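Local coordinates for uncharacterized protein (Azotobacter vinelandii, PDB 6RK0) that probably acts as a terminal oxidase, a flavocytochrome that carries FAD and heme b and is associated with the iron-only nitrogenase, at residues D17-K22 and E168-V173; P43-G48 and I88-S93; R78-L83 and A120-D125; V114-R119 and L164-A169. One frame throughout, in Å; residues are numbered along the deposited sequence. Where two conformers were deposited one is given.

Contact 1 of 4, residues D17-K22 and E168-V173; sequences DRTHVK and EASCKV. With FAD (flavin-adenine dinucleotide), chain G.
R18 and E168 form a side-on salt bridge beside the FAD site of this protein of the pyridoxamine 5'-phosphate oxidase-like, split-barrel family. R18 NE gives to E168 OE2 at 2.8 Å. R18 NH2 gives to E168 OE1 at 2.8 Å, almost straight at 176°. Both oxygens are met on the syn side, and the guanidinium and carboxylate planes lie 26° apart. S16 also bonds E168 OE2, and D87 pairs with R18 NH1. With an alanine in place of R18, E168 and D87 would probably lose their charged partner. Apolar contacts continue the seam. T19 CG2 lies 3.8 Å from E168 CG, and V21 CG1 lies 3.9 Å from K172 CD. The cofactor joins both segments. R18 O accepts from FAD O3B at 2.8 Å, and K22 N binds FAD O1A. The K172 chain bends at chi3 (72°), which brings NZ to FAD O3' at 2.9 Å and to a heme oxygen. S170 OG accepts from FAD O2B and donates to FAD N3A, each at 2.8 Å.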
# COMPACT_ATOMS: atom_id res chain seq x y z
N ASP A 17 19.82 -15.16 1.97
CA ASP A 17 19.74 -14.84 3.39
C ASP A 17 18.87 -13.61 3.63
O ASP A 17 18.08 -13.58 4.58
CB ASP A 17 21.14 -14.58 3.98
CG ASP A 17 21.97 -15.82 4.10
OD1 ASP A 17 21.45 -16.95 3.93
OD2 ASP A 17 23.17 -15.66 4.35
N ARG A 18 18.97 -12.60 2.77
CA ARG A 18 18.26 -11.36 3.06
C ARG A 18 16.76 -11.45 2.78
O ARG A 18 16.04 -10.54 3.21
CB ARG A 18 18.91 -10.17 2.37
CG ARG A 18 18.79 -10.18 0.91
CD ARG A 18 19.40 -8.92 0.32
NE ARG A 18 19.26 -8.94 -1.12
CZ ARG A 18 19.80 -8.02 -1.92
NH1 ARG A 18 20.45 -6.95 -1.46
NH2 ARG A 18 19.67 -8.17 -3.23
N THR A 19 16.29 -12.53 2.16
CA THR A 19 14.87 -12.78 1.99
C THR A 19 14.33 -13.85 2.91
O THR A 19 13.18 -14.26 2.76
CB THR A 19 14.50 -13.09 0.53
OG1 THR A 19 15.31 -14.17 0.03
CG2 THR A 19 14.62 -11.85 -0.36
N HIS A 20 15.11 -14.27 3.90
CA HIS A 20 14.65 -15.33 4.81
C HIS A 20 13.71 -14.75 5.87
O HIS A 20 14.14 -13.97 6.73
CB HIS A 20 15.86 -16.01 5.46
CG HIS A 20 15.48 -17.00 6.51
ND1 HIS A 20 14.82 -18.18 6.23
CD2 HIS A 20 15.58 -16.93 7.86
CE1 HIS A 20 14.62 -18.84 7.36
NE2 HIS A 20 15.05 -18.10 8.36
N VAL A 21 12.43 -15.15 5.82
CA VAL A 21 11.44 -14.71 6.79
C VAL A 21 11.79 -15.34 8.14
O VAL A 21 11.85 -16.57 8.27
CB VAL A 21 10.03 -15.13 6.33
CG1 VAL A 21 8.98 -14.78 7.38
CG2 VAL A 21 9.66 -14.48 5.02
N LYS A 22 11.92 -14.50 9.17
CA LYS A 22 12.22 -14.94 10.53
C LYS A 22 10.95 -14.90 11.38
O LYS A 22 10.53 -15.93 11.92
CB LYS A 22 13.33 -14.06 11.15
CG LYS A 22 13.59 -14.29 12.65
CD LYS A 22 14.52 -13.22 13.25
CE LYS A 22 14.63 -13.37 14.75
NZ LYS A 22 15.51 -12.32 15.36
N GLU A 168 14.34 -13.00 -6.46
CA GLU A 168 14.77 -12.85 -5.07
C GLU A 168 13.58 -12.29 -4.28
O GLU A 168 13.49 -11.11 -4.00
CB GLU A 168 16.01 -11.97 -4.96
CG GLU A 168 16.65 -12.13 -3.59
CD GLU A 168 17.83 -11.24 -3.31
OE1 GLU A 168 18.22 -10.42 -4.16
OE2 GLU A 168 18.35 -11.33 -2.18
N ALA A 169 12.66 -13.20 -3.99
CA ALA A 169 11.34 -12.82 -3.45
C ALA A 169 11.00 -13.60 -2.19
O ALA A 169 11.23 -14.81 -2.11
CB ALA A 169 10.24 -13.15 -4.48
N SER A 170 10.37 -12.91 -1.25
CA SER A 170 9.74 -13.54 -0.10
C SER A 170 8.28 -13.14 -0.07
O SER A 170 7.93 -11.98 -0.33
CB SER A 170 10.42 -13.13 1.20
OG SER A 170 10.47 -11.73 1.34
N CYS A 171 7.42 -14.10 0.29
CA CYS A 171 6.02 -13.79 0.55
C CYS A 171 5.64 -14.14 1.97
O CYS A 171 6.21 -15.08 2.56
CB CYS A 171 5.06 -14.55 -0.36
SG CYS A 171 5.49 -14.58 -2.09
N LYS A 172 4.63 -13.46 2.50
CA LYS A 172 3.92 -13.89 3.68
C LYS A 172 2.45 -13.81 3.37
O LYS A 172 1.99 -12.86 2.72
CB LYS A 172 4.24 -13.04 4.96
CG LYS A 172 5.66 -13.26 5.48
CD LYS A 172 6.01 -12.32 6.61
CE LYS A 172 5.33 -12.60 7.97
NZ LYS A 172 5.76 -11.58 8.98
N VAL A 173 1.70 -14.82 3.82
CA VAL A 173 0.26 -14.90 3.60
C VAL A 173 -0.40 -15.36 4.88
O VAL A 173 0.04 -16.35 5.47
CB VAL A 173 -0.08 -15.89 2.46
CG1 VAL A 173 -1.59 -16.06 2.32
CG2 VAL A 173 0.56 -15.44 1.15
PA FAD G . 11.93 -10.38 9.43
O1A FAD G . 11.36 -11.75 9.50
O2A FAD G . 13.05 -10.04 10.35
O5B FAD G . 12.33 -10.06 7.92
C5B FAD G . 13.27 -10.92 7.24
C4B FAD G . 12.87 -11.04 5.80
O4B FAD G . 11.54 -11.59 5.72
C3B FAD G . 12.76 -9.73 5.03
O3B FAD G . 14.02 -9.23 4.64
C2B FAD G . 11.83 -10.12 3.88
O2B FAD G . 12.58 -10.74 2.87
C1B FAD G . 10.88 -11.11 4.56
N9A FAD G . 9.62 -10.50 4.98
C8A FAD G . 9.34 -9.85 6.16
N7A FAD G . 8.14 -9.35 6.20
C5A FAD G . 7.59 -9.67 4.97
C6A FAD G . 6.32 -9.40 4.39
N6A FAD G . 5.35 -8.70 5.00
N1A FAD G . 6.11 -9.85 3.13
C2A FAD G . 7.08 -10.53 2.52
N3A FAD G . 8.30 -10.83 2.95
C4A FAD G . 8.49 -10.38 4.21
N1 FAD G . 3.68 -6.31 11.30
C2 FAD G . 3.65 -5.72 12.53
O2 FAD G . 4.56 -5.90 13.36
N3 FAD G . 2.61 -4.89 12.87
C4 FAD G . 1.56 -4.57 12.06
O4 FAD G . 0.70 -3.76 12.41
C4X FAD G . 1.58 -5.24 10.78
N5 FAD G . 0.56 -5.02 9.93
C5X FAD G . 0.64 -5.60 8.66
C6 FAD G . -0.38 -5.33 7.73
C7 FAD G . -0.33 -5.86 6.44
C7M FAD G . -1.45 -5.57 5.46
C8 FAD G . 0.76 -6.68 6.08
C8M FAD G . 0.90 -7.21 4.69
C9 FAD G . 1.74 -6.98 7.02
C9A FAD G . 1.71 -6.43 8.29
N10 FAD G . 2.70 -6.72 9.26
C10 FAD G . 2.69 -6.07 10.48
C1' FAD G . 3.84 -7.61 8.98
C2' FAD G . 5.07 -6.84 8.56
O2' FAD G . 4.98 -6.50 7.19
C3' FAD G . 6.33 -7.68 8.79
O3' FAD G . 6.22 -8.90 8.08
C4' FAD G . 6.59 -7.97 10.26
O4' FAD G . 6.53 -6.76 11.01
C5' FAD G . 7.95 -8.58 10.46
O5' FAD G . 8.96 -7.72 9.87
P FAD G . 10.49 -7.91 10.18
O1P FAD G . 10.77 -7.92 11.66
O2P FAD G . 11.24 -6.91 9.32
O3P FAD G . 10.71 -9.37 9.57

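Contact 2 of 4, residues P43-G48 and I88-S93; sequences PLAHVG and ICLTVS
V47 and A45 pack against L90 on one face of an antiparallel strand pair, 44-51 with 88-100. The two methyls of L90 part: CD1 lies 3.9 Å from V47 CG2 and CD2 3.8 Å from A45 CB. The backbone here is tightly laced. G48 N bonds C89 O at 2.8 Å, nearly straight. H46 and T91 form a hydrogen-bonded pair, with H46 N to T91 O at 2.8 Å and T91 N to H46 O at 2.9 Å. The pair is looser towards S93, where water takes the place of direct bonds. One water donates to L44 O, accepts from S93 N at 3.1 Å and meets H46 ND1 at the ring edge. A second donates to L44 O at 2.9 Å and to S93 O at 2.8 Å. The H46 ring stacks on H46 of the second subunit, and its NE2 bonds S93 there, which places the opposite face, that of H46 and T91, at the dimer interface. Strand 54-65 flanks the pair beyond 44-51, and strand 108-118 beyond 88-100.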
# COMPACT_ATOMS: atom_id res chain seq x y z
N PRO A 43 -2.37 -3.92 -9.02
CA PRO A 43 -1.42 -3.07 -9.74
C PRO A 43 -0.57 -2.21 -8.83
O PRO A 43 0.31 -1.52 -9.37
CB PRO A 43 -2.34 -2.18 -10.56
CG PRO A 43 -3.53 -1.97 -9.65
CD PRO A 43 -3.71 -3.30 -8.96
N LEU A 44 -0.80 -2.20 -7.52
CA LEU A 44 -0.19 -1.19 -6.66
C LEU A 44 0.99 -1.75 -5.86
O LEU A 44 0.79 -2.64 -4.99
CB LEU A 44 -1.23 -0.59 -5.71
CG LEU A 44 -0.72 0.46 -4.72
CD1 LEU A 44 -0.10 1.65 -5.44
CD2 LEU A 44 -1.82 0.90 -3.77
N ALA A 45 2.17 -1.17 -6.08
CA ALA A 45 3.40 -1.49 -5.36
C ALA A 45 3.88 -0.29 -4.57
O ALA A 45 3.46 0.85 -4.82
CB ALA A 45 4.49 -1.92 -6.33
N HIS A 46 4.84 -0.55 -3.70
CA HIS A 46 5.56 0.49 -2.97
C HIS A 46 7.04 0.19 -3.09
O HIS A 46 7.52 -0.86 -2.65
CB HIS A 46 5.12 0.52 -1.49
CG HIS A 46 3.72 1.03 -1.31
ND1 HIS A 46 2.61 0.25 -1.51
CD2 HIS A 46 3.26 2.28 -1.07
CE1 HIS A 46 1.53 1.02 -1.40
NE2 HIS A 46 1.89 2.26 -1.12
N VAL A 47 7.78 1.11 -3.71
CA VAL A 47 9.20 0.92 -4.02
C VAL A 47 10.04 1.68 -3.02
O VAL A 47 9.85 2.90 -2.84
CB VAL A 47 9.52 1.37 -5.46
CG1 VAL A 47 11.03 1.31 -5.71
CG2 VAL A 47 8.78 0.51 -6.45
N GLY A 48 10.99 0.99 -2.39
CA GLY A 48 11.92 1.60 -1.44
C GLY A 48 13.23 1.91 -2.14
O GLY A 48 13.79 1.06 -2.83
N ILE A 88 17.23 -2.29 -4.39
CA ILE A 88 15.96 -1.77 -3.87
C ILE A 88 15.10 -2.89 -3.32
O ILE A 88 15.38 -4.09 -3.46
CB ILE A 88 15.22 -0.95 -4.94
CG1 ILE A 88 14.86 -1.82 -6.15
CG2 ILE A 88 16.01 0.31 -5.30
CD1 ILE A 88 13.87 -1.20 -7.11
N CYS A 89 13.99 -2.47 -2.71
CA CYS A 89 12.92 -3.37 -2.28
C CYS A 89 11.65 -2.90 -2.96
O CYS A 89 11.28 -1.74 -2.81
CB CYS A 89 12.76 -3.30 -0.77
SG CYS A 89 11.40 -4.32 -0.08
N LEU A 90 10.95 -3.80 -3.62
CA LEU A 90 9.62 -3.52 -4.19
C LEU A 90 8.64 -4.39 -3.42
O LEU A 90 8.73 -5.63 -3.46
CB LEU A 90 9.63 -3.78 -5.69
CG LEU A 90 8.35 -3.40 -6.44
CD1 LEU A 90 8.66 -3.14 -7.91
CD2 LEU A 90 7.28 -4.50 -6.31
N THR A 91 7.73 -3.76 -2.68
CA THR A 91 6.76 -4.46 -1.86
C THR A 91 5.38 -4.33 -2.47
O THR A 91 4.96 -3.24 -2.88
CB THR A 91 6.77 -3.89 -0.42
OG1 THR A 91 8.04 -4.22 0.14
CG2 THR A 91 5.64 -4.45 0.42
N VAL A 92 4.64 -5.44 -2.49
CA VAL A 92 3.26 -5.47 -2.93
C VAL A 92 2.46 -6.07 -1.80
O VAL A 92 2.69 -7.22 -1.42
CB VAL A 92 3.10 -6.27 -4.23
CG1 VAL A 92 1.62 -6.34 -4.59
CG2 VAL A 92 3.91 -5.62 -5.36
N SER A 93 1.50 -5.31 -1.28
CA SER A 93 0.66 -5.76 -0.18
C SER A 93 -0.81 -5.74 -0.58
O SER A 93 -1.28 -4.83 -1.27
CB SER A 93 0.84 -4.95 1.09
OG SER A 93 0.63 -3.61 0.88
O HOH W 1 1.38 -2.37 -2.20
O HOH W 2 -1.58 -3.64 -3.74

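Contact 3 of 4, residues R78-L83 and A120-D125; sequences RLFKAL and AELISD. With FAD (flavin-adenine dinucleotide), chain F.
The F80 ring meets L122 at its edge, where L122 CD2 lies near the ring plane, 3.8 Å from F80 CD1. W71 also meets this ring, with the planes at about 40°. The other flat group, the R78 guanidinium, takes FAD O2P at its edge, with R78 NE to FAD O2P at 2.8 Å. FAD O5B lies over one of its faces, and F56 makes a cation-pi contact. A weak bond runs from R78 NH2 to FAD O3B at 3.0 Å. Helix 78-82 thus binds the FAD diphosphate at its start and packs on the split-barrel sheet further on. It follows strand 68-74, which carries the axial heme ligand H72; the side chains of F80 and H72 come within about 6 Å. The L83 chi1 of 64° brings CD1 onto both A120 CB and L122 CD2, each at 3.9 Å. L122 CD1 rests 3.6 Å from F80 O. One water donates to L83 O at 2.7 Å and accepts from A120 N at 2.8 Å.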
# COMPACT_ATOMS: atom_id res chain seq x y z
N ARG A 78 13.73 11.18 -10.30
CA ARG A 78 14.84 10.83 -9.39
C ARG A 78 14.91 9.34 -9.11
O ARG A 78 16.01 8.82 -8.89
CB ARG A 78 14.75 11.65 -8.09
CG ARG A 78 13.54 11.37 -7.24
CD ARG A 78 13.71 12.06 -5.90
NE ARG A 78 12.62 11.74 -5.02
CZ ARG A 78 12.64 12.08 -3.73
NH1 ARG A 78 13.67 12.76 -3.21
NH2 ARG A 78 11.65 11.72 -2.95
N LEU A 79 13.77 8.64 -9.06
CA LEU A 79 13.82 7.21 -8.75
C LEU A 79 14.61 6.47 -9.81
O LEU A 79 15.41 5.56 -9.53
CB LEU A 79 12.39 6.67 -8.67
CG LEU A 79 12.26 5.18 -8.39
CD1 LEU A 79 12.86 4.79 -7.07
CD2 LEU A 79 10.80 4.77 -8.44
N PHE A 80 14.36 6.82 -11.07
CA PHE A 80 14.96 6.12 -12.20
C PHE A 80 16.45 6.36 -12.27
O PHE A 80 17.21 5.47 -12.65
CB PHE A 80 14.19 6.48 -13.47
CG PHE A 80 12.75 6.07 -13.36
CD1 PHE A 80 12.41 4.73 -13.50
CD2 PHE A 80 11.78 6.99 -12.97
CE1 PHE A 80 11.12 4.32 -13.28
CE2 PHE A 80 10.50 6.57 -12.72
CZ PHE A 80 10.16 5.25 -12.87
N LYS A 81 16.91 7.53 -11.85
CA LYS A 81 18.35 7.74 -11.70
C LYS A 81 18.93 6.94 -10.52
O LYS A 81 19.97 6.29 -10.63
CB LYS A 81 18.63 9.23 -11.54
CG LYS A 81 20.10 9.49 -11.39
CD LYS A 81 20.42 10.98 -11.30
CE LYS A 81 21.92 11.19 -11.13
NZ LYS A 81 22.28 12.63 -11.07
N ALA A 82 18.24 6.94 -9.40
CA ALA A 82 18.79 6.33 -8.20
C ALA A 82 18.84 4.81 -8.27
O ALA A 82 19.73 4.20 -7.68
CB ALA A 82 18.01 6.81 -6.99
N LEU A 83 17.93 4.18 -8.99
CA LEU A 83 17.87 2.72 -8.94
C LEU A 83 19.04 2.07 -9.66
O LEU A 83 19.32 0.90 -9.42
CB LEU A 83 16.50 2.21 -9.41
CG LEU A 83 16.13 2.48 -10.85
CD1 LEU A 83 16.81 1.53 -11.82
CD2 LEU A 83 14.57 2.34 -11.05
N ALA A 120 17.38 -3.20 -10.00
CA ALA A 120 16.52 -2.93 -11.12
C ALA A 120 17.35 -2.41 -12.29
O ALA A 120 18.49 -1.97 -12.14
CB ALA A 120 15.46 -1.91 -10.71
N GLU A 121 16.73 -2.45 -13.47
CA GLU A 121 17.36 -2.08 -14.72
C GLU A 121 16.44 -1.16 -15.51
O GLU A 121 15.24 -1.41 -15.57
CB GLU A 121 17.61 -3.35 -15.60
CG GLU A 121 18.42 -4.43 -14.88
CD GLU A 121 18.51 -5.75 -15.63
OE1 GLU A 121 18.16 -5.83 -16.84
OE2 GLU A 121 18.95 -6.75 -14.98
N LEU A 122 17.00 -0.13 -16.12
CA LEU A 122 16.20 0.75 -16.98
C LEU A 122 16.17 0.21 -18.40
O LEU A 122 17.14 -0.35 -18.89
CB LEU A 122 16.79 2.14 -17.09
CG LEU A 122 16.79 2.95 -15.82
CD1 LEU A 122 17.39 4.32 -16.10
CD2 LEU A 122 15.41 3.05 -15.14
N ILE A 123 15.05 0.42 -19.08
CA ILE A 123 14.97 0.09 -20.50
C ILE A 123 15.45 1.31 -21.28
O ILE A 123 14.79 2.34 -21.31
CB ILE A 123 13.54 -0.28 -20.89
CG1 ILE A 123 13.04 -1.45 -20.07
CG2 ILE A 123 13.47 -0.56 -22.38
CD1 ILE A 123 11.72 -1.92 -20.46
N SER A 124 16.60 1.19 -21.94
CA SER A 124 17.11 2.30 -22.75
C SER A 124 16.67 2.24 -24.20
O SER A 124 16.72 3.25 -24.90
CB SER A 124 18.64 2.36 -22.66
OG SER A 124 19.20 1.14 -23.11
N ASP A 125 16.27 1.06 -24.67
CA ASP A 125 15.84 0.88 -26.04
C ASP A 125 14.39 1.38 -26.19
O ASP A 125 13.47 0.85 -25.55
CB ASP A 125 15.94 -0.61 -26.34
CG ASP A 125 15.55 -0.92 -27.73
OD1 ASP A 125 14.53 -0.36 -28.22
OD2 ASP A 125 16.24 -1.75 -28.33
PA FAD F . 9.55 14.40 -6.35
O1A FAD F . 8.54 15.44 -6.64
O2A FAD F . 10.90 14.53 -6.93
O5B FAD F . 9.66 14.16 -4.79
C5B FAD F . 9.96 15.28 -3.92
C4B FAD F . 9.17 15.15 -2.66
O4B FAD F . 7.76 15.17 -2.95
C3B FAD F . 9.36 13.84 -1.90
O3B FAD F . 10.57 13.81 -1.15
C2B FAD F . 8.09 13.78 -1.06
O2B FAD F . 8.24 14.58 0.10
C1B FAD F . 7.04 14.41 -2.00
N9A FAD F . 6.25 13.40 -2.71
C8A FAD F . 6.57 12.77 -3.87
N7A FAD F . 5.69 11.86 -4.23
C5A FAD F . 4.73 11.91 -3.22
C6A FAD F . 3.54 11.18 -3.01
N6A FAD F . 3.09 10.20 -3.82
N1A FAD F . 2.84 11.45 -1.88
C2A FAD F . 3.29 12.40 -1.05
N3A FAD F . 4.39 13.14 -1.15
C4A FAD F . 5.07 12.84 -2.27
N1 FAD F . 4.20 7.69 -10.25
C2 FAD F . 4.70 7.19 -11.42
O2 FAD F . 5.66 7.72 -11.99
N3 FAD F . 4.15 6.08 -11.99
C4 FAD F . 3.08 5.37 -11.46
O4 FAD F . 2.69 4.33 -12.00
C4X FAD F . 2.52 5.94 -10.26
N5 FAD F . 1.45 5.35 -9.72
C5X FAD F . 0.99 5.84 -8.49
C6 FAD F . -0.09 5.20 -7.86
C7 FAD F . -0.57 5.65 -6.63
C7M FAD F . -1.74 4.95 -6.00
C8 FAD F . 0.02 6.77 -6.03
C8M FAD F . -0.43 7.27 -4.69
C9 FAD F . 1.07 7.43 -6.67
C9A FAD F . 1.56 6.99 -7.90
N10 FAD F . 2.61 7.64 -8.58
C10 FAD F . 3.15 7.10 -9.71
C1' FAD F . 3.25 8.85 -8.05
C2' FAD F . 4.51 8.53 -7.24
O2' FAD F . 4.14 8.10 -5.94
C3' FAD F . 5.40 9.77 -7.12
O3' FAD F . 4.66 10.82 -6.51
C4' FAD F . 5.97 10.25 -8.45
O4' FAD F . 6.53 9.15 -9.16
C5' FAD F . 7.00 11.34 -8.26
O5' FAD F . 8.05 10.83 -7.40
P FAD F . 9.42 11.59 -7.29
O1P FAD F . 10.06 11.76 -8.64
O2P FAD F . 10.21 10.91 -6.20
O3P FAD F . 8.91 13.01 -6.76
O HOH W 3 17.73 -1.01 -8.30

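Contact 4 of 4, residues V114-R119 and L164-A169; sequences VMLLGR and LSIAEA. With FAD (flavin-adenine dinucleotide), chain G.
L117 O and S165 O both accept from one water, each at 2.7 Å, and E168 N gives to the same water at 2.9 Å. L117 N bonds E168 O at 3.0 Å (164°). A169 CA makes a CH...O contact with M115 O. E168 is the centre of an inverse gamma turn, and S165 OG accepts from A167 N in an ST turn. These turns lead from strand 159-165 to strand 169-174, which pairs with strand 108-118 in the antiparallel split-barrel sheet. L116 and A169 form a non-hydrogen-bonded pair, and L116 CD2 packs closely on A169 CB at 3.5 Å. L164 CD1 lies against the backbone, 3.6 Å from G118 C. M115 is extended beyond CG and lays its CE over the adenine, 3.5 Å from FAD C5A. The K172 chain lies on the opposite face. An alanine in place of M115 would end well short of the ring and is likely to leave the adenine face opposite K172 without its cover. V57 of the second subunit also packs on M115.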
# COMPACT_ATOMS: atom_id res chain seq x y z
N VAL A 114 4.32 -9.57 -0.82
CA VAL A 114 5.56 -10.03 -1.42
C VAL A 114 6.56 -8.89 -1.44
O VAL A 114 6.19 -7.73 -1.69
CB VAL A 114 5.35 -10.66 -2.82
CG1 VAL A 114 4.71 -9.66 -3.79
CG2 VAL A 114 6.66 -11.25 -3.39
N MET A 115 7.82 -9.22 -1.15
CA MET A 115 8.94 -8.30 -1.28
C MET A 115 9.86 -8.88 -2.34
O MET A 115 10.27 -10.05 -2.24
CB MET A 115 9.69 -8.10 0.03
CG MET A 115 8.85 -7.42 1.09
SD MET A 115 9.80 -7.24 2.60
CE MET A 115 8.56 -6.53 3.70
N LEU A 116 10.20 -8.06 -3.32
CA LEU A 116 11.19 -8.36 -4.36
C LEU A 116 12.41 -7.51 -4.12
O LEU A 116 12.31 -6.28 -3.98
CB LEU A 116 10.64 -8.01 -5.75
CG LEU A 116 9.32 -8.61 -6.15
CD1 LEU A 116 8.95 -8.20 -7.55
CD2 LEU A 116 9.28 -10.13 -5.99
N LEU A 117 13.58 -8.15 -4.07
CA LEU A 117 14.82 -7.44 -3.80
C LEU A 117 15.76 -7.52 -4.99
O LEU A 117 15.77 -8.52 -5.73
CB LEU A 117 15.55 -8.07 -2.61
CG LEU A 117 14.78 -8.06 -1.29
CD1 LEU A 117 15.68 -8.43 -0.18
CD2 LEU A 117 13.98 -6.76 -1.01
N GLY A 118 16.58 -6.50 -5.13
CA GLY A 118 17.70 -6.60 -6.05
C GLY A 118 17.92 -5.34 -6.85
O GLY A 118 17.48 -4.25 -6.50
N ARG A 119 18.65 -5.51 -7.94
CA ARG A 119 19.09 -4.39 -8.76
C ARG A 119 18.16 -4.28 -9.96
O ARG A 119 18.15 -5.15 -10.84
CB ARG A 119 20.54 -4.59 -9.20
CG ARG A 119 21.17 -3.38 -9.87
CD ARG A 119 21.32 -2.19 -8.96
NE ARG A 119 22.06 -2.48 -7.74
CZ ARG A 119 23.32 -2.12 -7.52
NH1 ARG A 119 24.02 -1.46 -8.45
NH2 ARG A 119 23.88 -2.41 -6.34
N LEU A 164 12.56 -5.30 -12.58
CA LEU A 164 13.23 -6.03 -11.52
C LEU A 164 12.84 -7.48 -11.63
O LEU A 164 11.66 -7.81 -11.78
CB LEU A 164 12.80 -5.46 -10.17
CG LEU A 164 13.38 -6.07 -8.92
CD1 LEU A 164 14.90 -5.84 -8.81
CD2 LEU A 164 12.67 -5.49 -7.67
N SER A 165 13.82 -8.37 -11.51
CA SER A 165 13.55 -9.80 -11.45
C SER A 165 12.65 -10.12 -10.27
O SER A 165 12.76 -9.55 -9.19
CB SER A 165 14.87 -10.53 -11.27
OG SER A 165 14.68 -11.90 -11.03
N ILE A 166 11.79 -11.12 -10.46
CA ILE A 166 10.98 -11.64 -9.36
C ILE A 166 11.67 -12.74 -8.60
O ILE A 166 11.08 -13.30 -7.67
CB ILE A 166 9.57 -12.08 -9.82
CG1 ILE A 166 9.62 -13.38 -10.64
CG2 ILE A 166 8.87 -10.98 -10.56
CD1 ILE A 166 8.25 -13.91 -11.04
N ALA A 167 12.92 -13.10 -8.95
CA ALA A 167 13.52 -14.30 -8.38
C ALA A 167 13.85 -14.16 -6.90
O ALA A 167 13.71 -15.13 -6.15
CB ALA A 167 14.78 -14.63 -9.16
N GLU A 168 14.34 -13.00 -6.46
CA GLU A 168 14.77 -12.85 -5.07
C GLU A 168 13.58 -12.29 -4.28
O GLU A 168 13.49 -11.11 -4.00
CB GLU A 168 16.01 -11.97 -4.96
CG GLU A 168 16.65 -12.13 -3.59
CD GLU A 168 17.83 -11.24 -3.31
OE1 GLU A 168 18.22 -10.42 -4.16
OE2 GLU A 168 18.35 -11.33 -2.18
N ALA A 169 12.66 -13.20 -3.99
CA ALA A 169 11.34 -12.82 -3.45
C ALA A 169 11.00 -13.60 -2.19
O ALA A 169 11.23 -14.81 -2.11
CB ALA A 169 10.24 -13.15 -4.48
PA FAD G . 11.93 -10.38 9.43
O1A FAD G . 11.36 -11.75 9.50
O2A FAD G . 13.05 -10.04 10.35
O5B FAD G . 12.33 -10.06 7.92
C5B FAD G . 13.27 -10.92 7.24
C4B FAD G . 12.87 -11.04 5.80
O4B FAD G . 11.54 -11.59 5.72
C3B FAD G . 12.76 -9.73 5.03
O3B FAD G . 14.02 -9.23 4.64
C2B FAD G . 11.83 -10.12 3.88
O2B FAD G . 12.58 -10.74 2.87
C1B FAD G . 10.88 -11.11 4.56
N9A FAD G . 9.62 -10.50 4.98
C8A FAD G . 9.34 -9.85 6.16
N7A FAD G . 8.14 -9.35 6.20
C5A FAD G . 7.59 -9.67 4.97
C6A FAD G . 6.32 -9.40 4.39
N6A FAD G . 5.35 -8.70 5.00
N1A FAD G . 6.11 -9.85 3.13
C2A FAD G . 7.08 -10.53 2.52
N3A FAD G . 8.30 -10.83 2.95
C4A FAD G . 8.49 -10.38 4.21
N1 FAD G . 3.68 -6.31 11.30
C2 FAD G . 3.65 -5.72 12.53
O2 FAD G . 4.56 -5.90 13.36
N3 FAD G . 2.61 -4.89 12.87
C4 FAD G . 1.56 -4.57 12.06
O4 FAD G . 0.70 -3.76 12.41
C4X FAD G . 1.58 -5.24 10.78
N5 FAD G . 0.56 -5.02 9.93
C5X FAD G . 0.64 -5.60 8.66
C6 FAD G . -0.38 -5.33 7.73
C7 FAD G . -0.33 -5.86 6.44
C7M FAD G . -1.45 -5.57 5.46
C8 FAD G . 0.76 -6.68 6.08
C8M FAD G . 0.90 -7.21 4.69
C9 FAD G . 1.74 -6.98 7.02
C9A FAD G . 1.71 -6.43 8.29
N10 FAD G . 2.70 -6.72 9.26
C10 FAD G . 2.69 -6.07 10.48
C1' FAD G . 3.84 -7.61 8.98
C2' FAD G . 5.07 -6.84 8.56
O2' FAD G . 4.98 -6.50 7.19
C3' FAD G . 6.33 -7.68 8.79
O3' FAD G . 6.22 -8.90 8.08
C4' FAD G . 6.59 -7.97 10.26
O4' FAD G . 6.53 -6.76 11.01
C5' FAD G . 7.95 -8.58 10.46
O5' FAD G . 8.96 -7.72 9.87
P FAD G . 10.49 -7.91 10.18
O1P FAD G . 10.77 -7.92 11.66
O2P FAD G . 11.24 -6.91 9.32
O3P FAD G . 10.71 -9.37 9.57
O HOH W 4 14.82 -10.32 -7.57
O HOH W 5 16.62 -7.29 -11.75

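How the contacts relate
All four contacts reach one antiparallel sheet. Strands 44-51, 88-100, 108-118 and 169-174 lie side by side in that order, so contacts 2, 4 and 1 follow across it. Contact 4 lies about 10 Å, centre to centre, from contacts 1 and 2. Contact 3 is about 15 Å from contacts 2 and 4 and about 24 Å from contact 1. Contacts 1 and 4 share E168 and A169. Along the chain, contacts 2 and 3 are nested inside the loop closed by contact 1, and their segments alternate. Contacts 1 and 4 touch one FAD, contact 3 the other; L44 of contact 2 also touches an FAD. Both subunits bind each FAD, so each site probably depends on the dimer.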